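Local coordinates for sortase-like protein (Streptococcus suis, PDB 3RE9) that acts as a class C sortase, a cysteine transpeptidase that probably joins pilin or surface-protein subunits at their sorting signals, at residues E42-V47 and T77-G82; P50-K55 and T103-V108; T86-T91 and F114-I119; A92-P97 and T156-N161; E139-K144 and Y149-T154. All blocks are in the same frame, centred on the assembly; numbering follows the deposited sequence.

Interaction 1: E42-V47 and T77-G82; sequences EKIGYV and TSLPIG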
# COMPACT_ATOMS: atom_id res chain seq x y z
N GLU A 42 2.08 1.83 13.91
CA GLU A 42 2.05 0.39 14.10
C GLU A 42 2.52 -0.37 12.89
O GLU A 42 2.11 -0.08 11.77
CB GLU A 42 0.64 -0.05 14.47
CG GLU A 42 0.54 -1.54 14.76
CD GLU A 42 -0.73 -1.90 15.46
OE1 GLU A 42 -1.59 -2.53 14.80
OE2 GLU A 42 -0.87 -1.53 16.65
N LYS A 43 3.38 -1.36 13.13
CA LYS A 43 3.89 -2.24 12.07
C LYS A 43 2.77 -3.11 11.47
O LYS A 43 2.02 -3.75 12.20
CB LYS A 43 5.05 -3.09 12.59
CG LYS A 43 5.86 -3.74 11.51
CD LYS A 43 6.77 -4.79 12.09
CE LYS A 43 7.52 -5.51 10.98
NZ LYS A 43 8.89 -5.96 11.34
N ILE A 44 2.63 -3.11 10.16
CA ILE A 44 1.62 -3.93 9.50
C ILE A 44 2.19 -5.24 8.98
O ILE A 44 1.54 -6.29 9.09
CB ILE A 44 0.91 -3.19 8.35
CG1 ILE A 44 0.07 -2.01 8.87
CG2 ILE A 44 0.03 -4.18 7.56
CD1 ILE A 44 -0.45 -1.09 7.74
N GLY A 45 3.39 -5.19 8.42
CA GLY A 45 4.06 -6.39 7.87
C GLY A 45 5.29 -6.05 7.05
O GLY A 45 6.14 -5.26 7.47
N TYR A 46 5.38 -6.63 5.86
CA TYR A 46 6.53 -6.44 4.97
C TYR A 46 6.09 -6.30 3.51
O TYR A 46 5.11 -6.90 3.08
CB TYR A 46 7.53 -7.60 5.13
CG TYR A 46 8.22 -7.66 6.49
CD1 TYR A 46 7.65 -8.37 7.55
CD2 TYR A 46 9.43 -7.01 6.71
CE1 TYR A 46 8.27 -8.42 8.80
CE2 TYR A 46 10.06 -7.04 7.95
CZ TYR A 46 9.49 -7.75 8.98
OH TYR A 46 10.11 -7.77 10.21
N VAL A 47 6.80 -5.48 2.74
CA VAL A 47 6.75 -5.59 1.30
C VAL A 47 8.10 -6.14 0.80
O VAL A 47 9.16 -5.72 1.25
CB VAL A 47 6.30 -4.24 0.60
CG1 VAL A 47 7.28 -3.09 0.89
CG2 VAL A 47 6.03 -4.44 -0.91
N THR A 77 -5.94 5.23 1.74
CA THR A 77 -5.98 4.06 0.83
C THR A 77 -6.25 2.75 1.61
O THR A 77 -6.07 2.70 2.83
CB THR A 77 -4.68 3.96 -0.01
OG1 THR A 77 -3.60 3.57 0.83
CG2 THR A 77 -4.35 5.29 -0.69
N SER A 78 -6.71 1.71 0.94
CA SER A 78 -7.02 0.44 1.63
C SER A 78 -5.88 -0.09 2.52
O SER A 78 -4.70 0.09 2.23
CB SER A 78 -7.44 -0.64 0.61
OG SER A 78 -8.36 -0.15 -0.36
N LEU A 79 -6.22 -0.73 3.63
CA LEU A 79 -5.24 -1.51 4.38
C LEU A 79 -4.84 -2.76 3.55
O LEU A 79 -5.69 -3.33 2.83
CB LEU A 79 -5.75 -1.84 5.78
CG LEU A 79 -5.77 -0.66 6.75
CD1 LEU A 79 -6.57 -1.00 8.04
CD2 LEU A 79 -4.36 -0.23 7.12
N PRO A 80 -3.55 -3.17 3.62
CA PRO A 80 -3.00 -4.23 2.74
C PRO A 80 -3.36 -5.66 3.15
O PRO A 80 -2.49 -6.47 3.50
CB PRO A 80 -1.47 -3.99 2.80
CG PRO A 80 -1.22 -3.28 4.11
CD PRO A 80 -2.54 -2.63 4.56
N ILE A 81 -4.65 -5.98 3.05
CA ILE A 81 -5.19 -7.29 3.42
C ILE A 81 -5.92 -7.91 2.22
O ILE A 81 -6.55 -8.99 2.34
CB ILE A 81 -6.14 -7.21 4.66
CG1 ILE A 81 -7.36 -6.32 4.35
CG2 ILE A 81 -5.37 -6.76 5.94
CD1 ILE A 81 -8.60 -6.59 5.25
N GLY A 82 -5.81 -7.25 1.07
CA GLY A 82 -6.47 -7.74 -0.13
C GLY A 82 -8.00 -7.69 -0.18
O GLY A 82 -8.67 -7.25 0.75
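I44 points its CG2 methyl at the CG corner of the P80 ring, and this is where the contact is tight: I44 CG2 stands 3.8 Å from P80 CG. Beside it, the other branch of the isoleucine runs out almost fully extended, with chi2 at 169°, so that I44 CD1 comes to 4.1 Å from P80 CD. The same methyl also touches L79, whose CD2 lies 4.1 Å from I44 CD1; these two side chains cross at about a right angle. All three residues are buried, and no hydrogen bond passes between the segments. Near the start of the strand the backbone departs from regular pairing: I44 and G45 both face V58, a classic beta bulge in the sortase beta-barrel, where strand 43-49 lies between strands 54-60 and 113-117. On the loop side, P80 is the centre of an inverse gamma turn, closed by the bond of 2.9 Å from I81 N to L79 O, which presents the proline ring to the strand. Packing thins out from there. I81 directs its end away, to A6 and N10 of helix 3-11. K43, on the solvent side of the strand, is exposed and lies against P57 and Y59 instead.

Interaction 2: P50-K55 and T103-V108; sequences PKIEVK and TDLTKV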
# COMPACT_ATOMS: atom_id res chain seq x y z
N PRO A 50 11.54 -8.99 -5.07
CA PRO A 50 12.66 -9.91 -5.32
C PRO A 50 13.71 -9.43 -6.33
O PRO A 50 14.90 -9.58 -6.09
CB PRO A 50 11.98 -11.19 -5.81
CG PRO A 50 10.55 -11.07 -5.33
CD PRO A 50 10.22 -9.63 -5.28
N LYS A 51 13.27 -8.83 -7.43
CA LYS A 51 14.18 -8.43 -8.50
C LYS A 51 15.09 -7.21 -8.19
O LYS A 51 16.16 -7.03 -8.82
CB LYS A 51 13.42 -8.24 -9.82
CG LYS A 51 13.41 -9.49 -10.70
CD LYS A 51 12.58 -9.27 -11.94
CE LYS A 51 12.09 -10.59 -12.51
NZ LYS A 51 10.76 -10.42 -13.21
N ILE A 52 14.67 -6.38 -7.24
CA ILE A 52 15.55 -5.33 -6.72
C ILE A 52 16.10 -5.65 -5.33
O ILE A 52 16.80 -4.86 -4.73
CB ILE A 52 14.93 -3.93 -6.82
CG1 ILE A 52 13.59 -3.87 -6.09
CG2 ILE A 52 14.81 -3.54 -8.30
CD1 ILE A 52 12.90 -2.51 -6.17
N GLU A 53 15.77 -6.87 -4.86
CA GLU A 53 16.21 -7.40 -3.57
C GLU A 53 15.78 -6.54 -2.41
O GLU A 53 16.55 -6.30 -1.50
CB GLU A 53 17.72 -7.64 -3.53
CG GLU A 53 18.22 -8.84 -4.38
CD GLU A 53 19.75 -9.10 -4.24
OE1 GLU A 53 20.54 -8.13 -4.13
OE2 GLU A 53 20.15 -10.29 -4.25
N VAL A 54 14.54 -6.08 -2.45
CA VAL A 54 13.98 -5.25 -1.39
C VAL A 54 13.06 -6.12 -0.50
O VAL A 54 12.25 -6.93 -1.00
CB VAL A 54 13.26 -4.00 -1.97
CG1 VAL A 54 12.25 -3.41 -0.99
CG2 VAL A 54 14.26 -2.96 -2.44
N LYS A 55 13.23 -5.96 0.82
CA LYS A 55 12.36 -6.55 1.83
C LYS A 55 12.34 -5.60 3.04
O LYS A 55 13.29 -5.52 3.81
CB LYS A 55 12.79 -7.97 2.20
CG LYS A 55 11.80 -8.76 3.01
CD LYS A 55 11.90 -10.22 2.68
CE LYS A 55 11.81 -11.13 3.93
NZ LYS A 55 10.49 -11.18 4.62
N THR A 103 14.63 3.37 -3.59
CA THR A 103 15.52 3.97 -4.61
C THR A 103 15.48 3.23 -5.94
O THR A 103 15.51 3.84 -7.01
CB THR A 103 16.96 4.02 -4.10
OG1 THR A 103 17.02 4.81 -2.90
CG2 THR A 103 17.94 4.57 -5.16
N ASP A 104 15.41 1.90 -5.87
CA ASP A 104 15.57 1.06 -7.05
C ASP A 104 14.23 0.66 -7.67
O ASP A 104 14.17 -0.29 -8.45
CB ASP A 104 16.43 -0.17 -6.73
CG ASP A 104 17.92 0.16 -6.57
OD1 ASP A 104 18.44 1.11 -7.21
OD2 ASP A 104 18.60 -0.55 -5.79
N LEU A 105 13.16 1.37 -7.31
CA LEU A 105 11.82 1.16 -7.84
C LEU A 105 11.71 1.56 -9.30
O LEU A 105 10.82 1.08 -10.03
CB LEU A 105 10.82 1.98 -7.04
CG LEU A 105 9.40 1.44 -6.90
CD1 LEU A 105 9.37 0.07 -6.21
CD2 LEU A 105 8.57 2.49 -6.11
N THR A 106 12.58 2.48 -9.70
CA THR A 106 12.77 2.86 -11.08
C THR A 106 13.22 1.67 -11.95
O THR A 106 13.03 1.69 -13.16
CB THR A 106 13.77 4.06 -11.22
OG1 THR A 106 14.92 3.84 -10.39
CG2 THR A 106 13.12 5.35 -10.81
N LYS A 107 13.79 0.64 -11.34
CA LYS A 107 14.22 -0.55 -12.04
C LYS A 107 13.13 -1.63 -12.16
O LYS A 107 13.35 -2.67 -12.78
CB LYS A 107 15.45 -1.14 -11.36
CG LYS A 107 16.68 -0.19 -11.29
CD LYS A 107 17.82 -0.81 -10.45
CE LYS A 107 18.96 0.21 -10.22
NZ LYS A 107 18.56 1.62 -9.70
N VAL A 108 11.96 -1.40 -11.57
CA VAL A 108 10.87 -2.36 -11.65
C VAL A 108 10.21 -2.29 -13.03
O VAL A 108 10.01 -1.21 -13.57
CB VAL A 108 9.82 -2.15 -10.53
CG1 VAL A 108 8.68 -3.14 -10.68
CG2 VAL A 108 10.46 -2.31 -9.17
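I52 packs CB and both methyls against the turn around D104, and it can be followed atom by atom. CB starts the contact, 4.0 Å from D104 CB. From there the side chain forks. The CG2 branch approaches D104 O to 3.3 Å, and beyond that it reaches the root of K107, with I52 CG2 3.9 Å from K107 CB. The other branch leaves with CG1 between the backbone N and the carbonyl carbon (chi1 57°) and then straightens out. Its tip, CD1, lies 3.4 Å from D104 O, so that both methyls of I52 close on this carbonyl oxygen from the same side. CD1 ends 3.9 Å from V108 CG2, with the backbone N and CD1 of L105 a little farther off. D104 O is meanwhile bonded to K107 N, at 3.1 Å, in the 3-10 turn of residues 105-107. Above this turn K107 NZ reaches D104 OD1 at 2.5 Å, a salt bridge arriving 38° out of the carboxylate plane; R100 pairs with the same oxygen. No hydrogen bond or salt bridge crosses between the segments: D104 is paired with K107 and R100, K51 with D112, and the union rests on van der Waals contact from I52.

Interaction 3: T86-T91 and F114-I119; sequences THTVLT and FYIHNI
T88 OG1 is hydrogen-bonded to the carbonyl oxygen of S78, and that bond helps decide what the threonine offers to I116. With OG1 anti to the backbone N (chi1 -164°), the hydroxyl goes to the 77-82 loop, while the methyl takes the place between the backbone N and the carbonyl carbon and heads for the other strand. T88 CG2 and I116 meet tip to tip, the methyl standing 4.0 Å from I116 CD1. Two residues along, L90 reaches out from the same side of its strand, also tip to tip, and L90 CD1 comes to 3.8 Å from I116 CD1. The leucine methyl also lies 4.0 Å from I116 CG1, so it sits against the last bond of the isoleucine as well as its end. T88 CG2 and L90 CD1 are 5.6 Å apart, and I116 CD1 touches both. I116 gets there by an extended chain, chi2 174°, bridging strands whose CA atoms come no nearer than 9.6 Å, at L90 and I116. No hydrogen bond joins the segments, and all three touching residues are buried. Nearby, V47 packs on L90 and P80 on T88, and A150 lies against both F114 and I116. The contact thus spans the interior of the sortase beta-barrel: strand 86-91 lies between strands 71-73 and 148-156, strand 113-117 between strands 122-133 and 43-49, and the two touch through their inward-facing side chains alone.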
# COMPACT_ATOMS: atom_id res chain seq x y z
N THR A 86 -10.38 -3.14 -3.24
CA THR A 86 -9.26 -2.60 -2.48
C THR A 86 -8.17 -2.04 -3.39
O THR A 86 -7.98 -2.52 -4.51
CB THR A 86 -8.67 -3.60 -1.40
OG1 THR A 86 -8.14 -4.76 -2.06
CG2 THR A 86 -9.75 -4.02 -0.40
N HIS A 87 -7.53 -0.98 -2.92
CA HIS A 87 -6.34 -0.45 -3.54
C HIS A 87 -5.44 0.20 -2.47
O HIS A 87 -5.66 1.32 -2.03
CB HIS A 87 -6.67 0.48 -4.72
CG HIS A 87 -5.48 0.90 -5.53
ND1 HIS A 87 -5.60 1.74 -6.62
CD2 HIS A 87 -4.16 0.62 -5.41
CE1 HIS A 87 -4.40 1.95 -7.14
NE2 HIS A 87 -3.51 1.29 -6.43
N THR A 88 -4.44 -0.56 -2.04
CA THR A 88 -3.51 -0.13 -1.01
C THR A 88 -2.34 0.61 -1.66
O THR A 88 -1.95 0.27 -2.78
CB THR A 88 -3.04 -1.33 -0.16
OG1 THR A 88 -2.43 -0.87 1.05
CG2 THR A 88 -2.04 -2.21 -0.90
N VAL A 89 -1.79 1.62 -0.96
CA VAL A 89 -0.59 2.30 -1.44
C VAL A 89 0.48 2.33 -0.36
O VAL A 89 0.27 2.88 0.74
CB VAL A 89 -0.85 3.76 -1.98
CG1 VAL A 89 0.45 4.42 -2.49
CG2 VAL A 89 -1.98 3.77 -3.06
N LEU A 90 1.62 1.72 -0.68
CA LEU A 90 2.80 1.71 0.20
C LEU A 90 3.87 2.65 -0.32
O LEU A 90 4.20 2.64 -1.50
CB LEU A 90 3.34 0.29 0.35
CG LEU A 90 2.37 -0.83 0.72
CD1 LEU A 90 3.17 -2.12 1.03
CD2 LEU A 90 1.50 -0.41 1.89
N THR A 91 4.39 3.49 0.57
CA THR A 91 5.34 4.55 0.13
C THR A 91 6.68 4.52 0.89
O THR A 91 6.73 4.10 2.03
CB THR A 91 4.66 5.94 0.19
OG1 THR A 91 5.48 6.91 -0.46
CG2 THR A 91 4.41 6.38 1.61
N PHE A 114 5.58 -8.42 -6.84
CA PHE A 114 5.89 -8.05 -5.47
C PHE A 114 4.89 -8.70 -4.52
O PHE A 114 3.80 -9.13 -4.95
CB PHE A 114 6.08 -6.54 -5.27
CG PHE A 114 4.84 -5.71 -5.50
CD1 PHE A 114 4.59 -5.14 -6.77
CD2 PHE A 114 3.95 -5.45 -4.44
CE1 PHE A 114 3.43 -4.33 -6.98
CE2 PHE A 114 2.80 -4.66 -4.64
CZ PHE A 114 2.53 -4.11 -5.92
N TYR A 115 5.29 -8.80 -3.26
CA TYR A 115 4.52 -9.43 -2.19
C TYR A 115 4.36 -8.48 -1.03
O TYR A 115 5.29 -7.70 -0.70
CB TYR A 115 5.19 -10.73 -1.66
CG TYR A 115 5.62 -11.66 -2.76
CD1 TYR A 115 6.95 -11.72 -3.17
CD2 TYR A 115 4.67 -12.43 -3.45
CE1 TYR A 115 7.34 -12.54 -4.24
CE2 TYR A 115 5.04 -13.24 -4.51
CZ TYR A 115 6.39 -13.31 -4.91
OH TYR A 115 6.76 -14.14 -5.94
N ILE A 116 3.17 -8.53 -0.43
CA ILE A 116 2.93 -7.90 0.83
C ILE A 116 2.65 -9.02 1.82
O ILE A 116 1.74 -9.82 1.62
CB ILE A 116 1.76 -6.90 0.75
CG1 ILE A 116 2.11 -5.74 -0.21
CG2 ILE A 116 1.36 -6.41 2.17
CD1 ILE A 116 0.94 -4.77 -0.45
N HIS A 117 3.48 -9.08 2.86
CA HIS A 117 3.37 -10.10 3.90
C HIS A 117 2.67 -9.52 5.15
O HIS A 117 3.23 -8.68 5.85
CB HIS A 117 4.75 -10.60 4.32
CG HIS A 117 5.60 -11.11 3.19
ND1 HIS A 117 5.41 -12.34 2.61
CD2 HIS A 117 6.70 -10.58 2.60
CE1 HIS A 117 6.33 -12.53 1.68
NE2 HIS A 117 7.12 -11.48 1.65
N ASN A 118 1.44 -9.94 5.41
CA ASN A 118 0.73 -9.43 6.57
C ASN A 118 0.63 -10.55 7.59
O ASN A 118 1.25 -11.58 7.42
CB ASN A 118 -0.62 -8.73 6.22
CG ASN A 118 -1.64 -9.65 5.49
OD1 ASN A 118 -1.86 -10.79 5.86
ND2 ASN A 118 -2.29 -9.11 4.48
N ILE A 119 -0.13 -10.33 8.66
CA ILE A 119 -0.15 -11.29 9.74
C ILE A 119 -0.92 -12.54 9.32
O ILE A 119 -0.80 -13.58 9.95
CB ILE A 119 -0.73 -10.65 11.06
CG1 ILE A 119 -0.43 -11.53 12.29
CG2 ILE A 119 -2.23 -10.28 10.91
CD1 ILE A 119 1.09 -11.62 12.70

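Interaction 4: A92-P97 and T156-N161; sequences AHTGLP and TPYMVN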
# COMPACT_ATOMS: atom_id res chain seq x y z
N ALA A 92 7.77 4.91 0.21
CA ALA A 92 9.09 5.09 0.86
C ALA A 92 9.94 6.05 0.07
O ALA A 92 9.67 6.28 -1.11
CB ALA A 92 9.83 3.78 1.01
N HIS A 93 10.96 6.60 0.73
CA HIS A 93 11.93 7.53 0.14
C HIS A 93 12.91 6.92 -0.87
O HIS A 93 13.28 5.74 -0.80
CB HIS A 93 12.77 8.18 1.24
CG HIS A 93 12.00 9.05 2.19
ND1 HIS A 93 11.07 9.98 1.78
CD2 HIS A 93 12.08 9.18 3.54
CE1 HIS A 93 10.59 10.63 2.82
NE2 HIS A 93 11.18 10.16 3.90
N THR A 94 13.35 7.78 -1.79
CA THR A 94 14.39 7.54 -2.77
C THR A 94 15.46 8.61 -2.53
O THR A 94 15.15 9.81 -2.42
CB THR A 94 13.82 7.67 -4.21
OG1 THR A 94 13.11 6.47 -4.54
CG2 THR A 94 14.89 7.87 -5.22
N GLY A 95 16.72 8.18 -2.42
CA GLY A 95 17.83 9.11 -2.28
C GLY A 95 18.07 9.62 -0.88
O GLY A 95 18.70 10.67 -0.71
N LEU A 96 17.56 8.89 0.12
CA LEU A 96 17.83 9.17 1.54
C LEU A 96 19.13 8.45 1.84
O LEU A 96 19.27 7.25 1.48
CB LEU A 96 16.69 8.67 2.45
CG LEU A 96 16.60 9.22 3.90
CD1 LEU A 96 16.07 10.66 3.96
CD2 LEU A 96 15.74 8.33 4.78
N PRO A 97 20.12 9.18 2.40
CA PRO A 97 21.46 8.61 2.71
C PRO A 97 21.43 7.49 3.76
O PRO A 97 22.15 6.48 3.63
CB PRO A 97 22.25 9.82 3.24
CG PRO A 97 21.51 11.03 2.67
CD PRO A 97 20.06 10.63 2.71
N THR A 156 10.39 11.16 -7.43
CA THR A 156 11.12 11.00 -8.68
C THR A 156 11.19 12.33 -9.44
O THR A 156 10.33 13.19 -9.23
CB THR A 156 10.53 9.84 -9.58
OG1 THR A 156 11.59 9.21 -10.32
CG2 THR A 156 9.43 10.35 -10.53
N PRO A 157 12.25 12.55 -10.26
CA PRO A 157 13.48 11.76 -10.48
C PRO A 157 14.43 11.74 -9.25
O PRO A 157 14.21 12.47 -8.29
CB PRO A 157 14.18 12.47 -11.66
CG PRO A 157 13.23 13.50 -12.18
CD PRO A 157 12.22 13.77 -11.10
N TYR A 158 15.47 10.91 -9.30
CA TYR A 158 16.46 10.82 -8.22
C TYR A 158 16.97 12.17 -7.71
O TYR A 158 17.60 12.92 -8.45
CB TYR A 158 17.64 9.92 -8.63
CG TYR A 158 18.48 9.49 -7.44
CD1 TYR A 158 18.07 8.45 -6.62
CD2 TYR A 158 19.67 10.14 -7.12
CE1 TYR A 158 18.80 8.07 -5.51
CE2 TYR A 158 20.42 9.76 -6.00
CZ TYR A 158 19.97 8.73 -5.21
OH TYR A 158 20.69 8.33 -4.12
N MET A 159 16.72 12.44 -6.43
CA MET A 159 17.10 13.67 -5.71
C MET A 159 16.53 14.99 -6.26
O MET A 159 16.85 16.07 -5.75
CB MET A 159 18.61 13.75 -5.48
CG MET A 159 19.13 12.82 -4.38
SD MET A 159 20.94 12.93 -4.15
CE MET A 159 21.35 12.83 -5.86
N VAL A 160 15.69 14.90 -7.29
CA VAL A 160 14.95 16.06 -7.82
C VAL A 160 13.55 16.14 -7.22
O VAL A 160 13.20 17.17 -6.63
CB VAL A 160 14.90 16.05 -9.35
CG1 VAL A 160 14.20 17.29 -9.84
CG2 VAL A 160 16.31 15.97 -9.92
N ASN A 161 12.75 15.07 -7.35
CA ASN A 161 11.50 14.89 -6.57
C ASN A 161 10.41 15.88 -6.93
O ASN A 161 9.59 16.27 -6.09
CB ASN A 161 11.75 14.94 -5.06
CG ASN A 161 12.85 14.00 -4.62
OD1 ASN A 161 12.95 12.87 -5.11
ND2 ASN A 161 13.69 14.46 -3.70
O HOH W 1 15.08 11.10 -4.65
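Y158 lays its ring across T94 and G95. Its CG is anti to the backbone N (chi1 -164°), which swings the ring over to the other loop, where Y158 CD1 is 3.5 Å from T94 CG2. Farther out along the ring, Y158 CE1 and G95 CA are also 3.5 Å apart, and the hydroxyl oxygen passes just as near this alpha carbon. The approach is oblique to the ring plane. G95, with phi at 82° and no side chain, lets the tyrosine lie directly against its alpha carbon. T94 sends its own hydroxyl elsewhere, to T154 OG1. A water ties the loops together from a second direction: it donates to T94 O at 2.6 Å and to N161 OD1 at 2.8 Å, and accepts from M159 N at 2.8 Å. The 156-161 turn is itself braced: the peptide bond before P157 is cis, and P157 O accepts from both V160 N and N161 N. Y158 and M159 also touch a crystal neighbour, so their outer parts may be influenced by it. Segment 156-161, following C155 and leading into strand 163-172, is the β7/β8 loop of the sortase fold, here packed on the loop after strand 86-91; in relatives it borders the substrate groove.

Interaction 5: E139-K144 and Y149-T154; sequences EELLVK and YATLLT
L141 and T151 make the closest apolar contact here, L141 CD2 lying 3.6 Å from T151 CG2, with the side chains crossing at about a right angle. The leucine's other methyl serves the next residue on the same face of the strand, the face turned to the loop: L141 CD1 is 4.1 Å from L153 CD2, again with the chains crossed. One leucine thus straddles two strand residues, and V89 of the adjoining strand touches both it and L153. A second, mixed contact lies at the start of the strand. There K144 and Y149 cross at about a right angle, K144 CD meeting the ring obliquely, 3.7 Å from Y149 CE1. The lysine chain bends at chi2 (142°) and again at its end, which brings K144 NZ back to its own loop for a weak bond to L142 O. R168 of strand 163-172 also lies against both K144 and Y149. The polar links across the segments run through a water, which donates to E140 O at 2.9 Å and lies 2.6 Å from T151 OG1. That hydroxyl is also bonded to H87 NE2, while H87 ND1 is bonded to L142 O; the imidazole is therefore pinned between the loop and the strand, its rotation fixed from both nitrogens. T151 turns OG1 to these partners and keeps CG2, anti to its backbone N, for the leucine. In sequence, T151 to T154 are the first four residues of TLLTC, which matches the TLXTC signature of sortases, borne on the strand that carries the cysteine of the motif.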
# COMPACT_ATOMS: atom_id res chain seq x y z
N GLU A 139 -5.40 10.31 -9.49
CA GLU A 139 -6.30 9.48 -10.32
C GLU A 139 -5.93 7.98 -10.48
O GLU A 139 -6.81 7.15 -10.75
CB GLU A 139 -6.47 10.13 -11.70
CG GLU A 139 -5.18 10.13 -12.51
CD GLU A 139 -5.23 10.92 -13.80
OE1 GLU A 139 -6.34 11.39 -14.18
OE2 GLU A 139 -4.15 11.06 -14.45
N GLU A 140 -4.64 7.66 -10.33
CA GLU A 140 -4.12 6.30 -10.48
C GLU A 140 -3.98 5.55 -9.15
O GLU A 140 -3.62 4.37 -9.11
CB GLU A 140 -2.78 6.31 -11.21
CG GLU A 140 -2.85 6.86 -12.63
CD GLU A 140 -3.74 6.02 -13.58
OE1 GLU A 140 -4.13 4.87 -13.25
OE2 GLU A 140 -4.02 6.53 -14.68
N LEU A 141 -4.29 6.24 -8.06
CA LEU A 141 -4.21 5.62 -6.75
C LEU A 141 -5.58 5.26 -6.17
O LEU A 141 -5.69 4.84 -5.02
CB LEU A 141 -3.40 6.52 -5.79
CG LEU A 141 -1.99 6.90 -6.24
CD1 LEU A 141 -1.35 7.91 -5.30
CD2 LEU A 141 -1.11 5.67 -6.43
N LEU A 142 -6.64 5.41 -6.97
CA LEU A 142 -8.00 5.28 -6.43
C LEU A 142 -8.45 3.81 -6.38
O LEU A 142 -7.80 2.94 -6.96
CB LEU A 142 -9.00 6.19 -7.18
CG LEU A 142 -8.62 7.68 -7.31
CD1 LEU A 142 -9.65 8.47 -8.11
CD2 LEU A 142 -8.35 8.34 -5.94
N VAL A 143 -9.54 3.54 -5.65
CA VAL A 143 -10.10 2.21 -5.59
C VAL A 143 -10.87 1.92 -6.89
O VAL A 143 -11.75 2.69 -7.31
CB VAL A 143 -11.02 2.02 -4.35
CG1 VAL A 143 -11.64 0.66 -4.37
CG2 VAL A 143 -10.26 2.22 -3.02
N LYS A 144 -10.52 0.82 -7.54
CA LYS A 144 -11.21 0.41 -8.74
C LYS A 144 -12.16 -0.70 -8.36
O LYS A 144 -11.72 -1.74 -7.89
CB LYS A 144 -10.20 0.00 -9.81
CG LYS A 144 -9.39 1.23 -10.24
CD LYS A 144 -7.93 0.93 -10.50
CE LYS A 144 -7.29 2.17 -11.09
NZ LYS A 144 -7.52 3.43 -10.27
N TYR A 149 -5.82 -3.96 -6.21
CA TYR A 149 -4.53 -3.42 -6.65
C TYR A 149 -3.65 -3.02 -5.49
O TYR A 149 -4.15 -2.78 -4.37
CB TYR A 149 -4.71 -2.20 -7.56
CG TYR A 149 -5.27 -2.50 -8.93
CD1 TYR A 149 -6.63 -2.36 -9.19
CD2 TYR A 149 -4.44 -2.93 -9.97
CE1 TYR A 149 -7.15 -2.65 -10.44
CE2 TYR A 149 -4.96 -3.24 -11.23
CZ TYR A 149 -6.32 -3.08 -11.46
OH TYR A 149 -6.86 -3.32 -12.72
N ALA A 150 -2.34 -2.97 -5.75
CA ALA A 150 -1.41 -2.39 -4.81
C ALA A 150 -0.46 -1.54 -5.62
O ALA A 150 0.02 -1.99 -6.65
CB ALA A 150 -0.67 -3.45 -4.03
N THR A 151 -0.24 -0.31 -5.16
CA THR A 151 0.74 0.58 -5.76
C THR A 151 1.87 0.83 -4.77
O THR A 151 1.62 1.13 -3.60
CB THR A 151 0.11 1.92 -6.21
OG1 THR A 151 -0.79 1.69 -7.30
CG2 THR A 151 1.17 2.92 -6.69
N LEU A 152 3.11 0.69 -5.25
CA LEU A 152 4.29 1.17 -4.53
C LEU A 152 4.66 2.54 -5.08
O LEU A 152 4.72 2.71 -6.29
CB LEU A 152 5.45 0.19 -4.69
CG LEU A 152 5.14 -1.28 -4.37
CD1 LEU A 152 6.35 -2.16 -4.62
CD2 LEU A 152 4.64 -1.45 -2.96
N LEU A 153 4.92 3.50 -4.20
CA LEU A 153 5.06 4.90 -4.59
C LEU A 153 6.33 5.54 -4.03
O LEU A 153 6.66 5.34 -2.85
CB LEU A 153 3.80 5.67 -4.13
CG LEU A 153 3.72 7.21 -4.03
CD1 LEU A 153 3.96 7.86 -5.36
CD2 LEU A 153 2.37 7.68 -3.49
N THR A 154 7.01 6.36 -4.84
CA THR A 154 8.18 7.08 -4.38
C THR A 154 8.38 8.41 -5.12
O THR A 154 7.81 8.64 -6.19
CB THR A 154 9.48 6.16 -4.44
OG1 THR A 154 10.50 6.68 -3.58
CG2 THR A 154 10.05 6.01 -5.87
O HOH W 2 -0.96 3.29 -9.36

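Interactions 1 and 3 form the core: both are buried, purely apolar across their segments, and centred about 5 Å apart, with S78 and T88 joining them by a hydrogen bond. Interaction 5 lies beside them, partly buried, and shares the sheet with interaction 3, since strands 86-91 and 148-156 are neighbours; its apolar contacts are supplemented by a water. Interactions 2 and 4 sit nearer the surface, their centres about 16 and 19 Å from the centre of the chain. Interaction 2 relies on one isoleucine, interaction 4 on a tyrosine and a bridging water; T103 packs against Y158 between them. T154 links interaction 5 to interaction 4 through A92 and T94.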